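Local coordinates for protein ribokinase RBSK (Mycobacterium tuberculosis, PDB 3GO6) that probably catalyses the magnesium-dependent transfer of phosphate from ATP to O5 of D-ribose, giving ribose 5-phosphate, as a homodimer of the PfkB family, at residues G247-G252 with C276-L281. Sequence-based numbering, arbitrary orientation.
With RIB (alpha-D-ribofuranose), chain C.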
loop_
_atom_site.group_PDB
_atom_site.type_symbol
_atom_site.label_atom_id
_atom_site.label_comp_id
_atom_site.label_asym_id
_atom_site.label_seq_id
_atom_site.Cartn_x
_atom_site.Cartn_y
_atom_site.Cartn_z
ATOM N N GLY A 247 13.843 -3.621 14.513
ATOM C CA GLY A 247 15.088 -2.851 14.397
ATOM C C GLY A 247 14.960 -1.448 14.974
ATOM O O GLY A 247 15.879 -0.947 15.604
ATOM N N ASP A 248 13.806 -0.804 14.759
ATOM C CA ASP A 248 13.549 0.532 15.335
ATOM C C ASP A 248 13.456 0.448 16.838
ATOM O O ASP A 248 13.907 1.345 17.537
ATOM C CB ASP A 248 12.243 1.116 14.782
ATOM C CG ASP A 248 12.343 1.446 13.307
ATOM O OD1 ASP A 248 13.475 1.751 12.846
ATOM O OD2 ASP A 248 11.304 1.366 12.603
ATOM N N VAL A 249 12.853 -0.633 17.338
ATOM C CA VAL A 249 12.803 -0.870 18.786
ATOM C C VAL A 249 14.219 -1.023 19.351
ATOM O O VAL A 249 14.584 -0.374 20.334
ATOM C CB VAL A 249 11.907 -2.092 19.163
ATOM C CG1 VAL A 249 11.990 -2.356 20.675
ATOM C CG2 VAL A 249 10.429 -1.827 18.770
ATOM N N PHE A 250 15.028 -1.870 18.719
ATOM C CA PHE A 250 16.434 -2.024 19.137
ATOM C C PHE A 250 17.123 -0.649 19.225
ATOM O O PHE A 250 17.758 -0.333 20.236
ATOM C CB PHE A 250 17.161 -2.964 18.160
ATOM C CG PHE A 250 18.628 -3.175 18.479
ATOM C CD1 PHE A 250 19.045 -4.355 19.111
ATOM C CD2 PHE A 250 19.584 -2.215 18.128
ATOM C CE1 PHE A 250 20.404 -4.569 19.414
ATOM C CE2 PHE A 250 20.944 -2.407 18.428
ATOM C CZ PHE A 250 21.353 -3.599 19.074
ATOM N N ALA A 251 16.963 0.183 18.191
ATOM C CA ALA A 251 17.668 1.473 18.117
ATOM C C ALA A 251 17.197 2.442 19.198
ATOM O O ALA A 251 18.019 3.109 19.854
ATOM C CB ALA A 251 17.503 2.092 16.733
ATOM N N GLY A 252 15.878 2.521 19.391
ATOM C CA GLY A 252 15.315 3.441 20.391
ATOM C C GLY A 252 15.723 3.040 21.790
ATOM O O GLY A 252 16.061 3.896 22.627
ATOM N N CYS A 276 19.004 -5.667 22.628
ATOM C CA CYS A 276 18.821 -7.015 22.060
ATOM C C CYS A 276 17.551 -7.673 22.595
ATOM O O CYS A 276 16.773 -8.235 21.820
ATOM C CB CYS A 276 20.045 -7.918 22.321
ATOM S SG CYS A 276 21.400 -7.646 21.179
ATOM N N ALA A 277 17.326 -7.577 23.905
ATOM C CA ALA A 277 16.117 -8.141 24.505
ATOM C C ALA A 277 14.858 -7.470 23.989
ATOM O O ALA A 277 13.881 -8.147 23.681
ATOM C CB ALA A 277 16.165 -8.072 26.046
ATOM N N ALA A 278 14.866 -6.139 23.906
ATOM C CA ALA A 278 13.680 -5.401 23.448
ATOM C C ALA A 278 13.339 -5.714 21.992
ATOM O O ALA A 278 12.163 -5.892 21.648
ATOM C CB ALA A 278 13.854 -3.898 23.661
ATOM N N GLY A 279 14.361 -5.802 21.150
ATOM C CA GLY A 279 14.197 -6.197 19.758
ATOM C C GLY A 279 13.539 -7.555 19.604
ATOM O O GLY A 279 12.645 -7.735 18.760
ATOM N N ALA A 280 13.956 -8.507 20.434
ATOM C CA ALA A 280 13.364 -9.853 20.417
ATOM C C ALA A 280 11.876 -9.808 20.783
ATOM O O ALA A 280 11.030 -10.369 20.066
ATOM C CB ALA A 280 14.134 -10.778 21.371
ATOM N N LEU A 281 11.566 -9.124 21.884
ATOM C CA LEU A 281 10.195 -8.907 22.341
ATOM C C LEU A 281 9.330 -8.244 21.269
ATOM O O LEU A 281 8.134 -8.550 21.132
ATOM C CB LEU A 281 10.184 -8.027 23.599
ATOM C CG LEU A 281 10.725 -8.599 24.907
ATOM C CD1 LEU A 281 10.594 -7.583 26.023
ATOM C CD2 LEU A 281 10.028 -9.921 25.293
HETATM O O5 RIB C . 11.494 0.147 10.384
HETATM C C5 RIB C . 10.115 0.109 9.951
HETATM C C4 RIB C . 9.691 1.523 9.512
HETATM O O4 RIB C . 10.378 1.836 8.283
HETATM C C3 RIB C . 8.216 1.633 9.169
HETATM O O3 RIB C . 7.394 2.168 10.237
HETATM C C2 RIB C . 8.189 2.487 7.915
HETATM O O2 RIB C . 7.451 3.699 8.109
HETATM C C1 RIB C . 9.630 2.758 7.508
HETATM O O1 RIB C . 10.051 4.081 7.866
#
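F250 and G279 have the closest CA atoms, 4.8 Å apart, between two nearly antiparallel helical segments whose axes pass 7.8 Å apart at 153°. In this ribokinase fold of the PfkB family, helix 246-257 carries the predicted catalytic base near its N-terminal end, and the pair illustrates a close pairing of helices: the small A278 and G279 lie across from V249 and F250, and no hydrogen bond joins the segments. V249 directs its CG1 branch, anti to the backbone N (chi1 175°), at A278, so that V249 CG1 lies 3.7 Å from A278 O and 3.8 Å from A278 CB; loop residues C291 to P293 also touch this valine. With CG likewise anti to its own N, the ring of F250 reaches along the partner helix to C276, where F250 CE1 comes within 3.7 Å of C276 N and equally near C276 SG. The C276 sulfur lies at the ring edge, 89° off the normal, with SG 5.1 Å from the centroid of the F250 ring, a sulfur-aromatic contact. V214 and T216 of strand 212-216 touch the same phenylalanine, linking the helix pair to the central sheet. G247 and C276 both belong to an ADP site seen in this protein, though no ADP is bound here. D248, which takes no part in the helix contact, extends into the ribose pocket. N61 ND2 and Q62 NE2 bond to its OD2 and OD1 respectively, an arrangement that would hold the carboxylate in place, while O5 of the ribose donates a 2.5 Å hydrogen bond to D248 OD2.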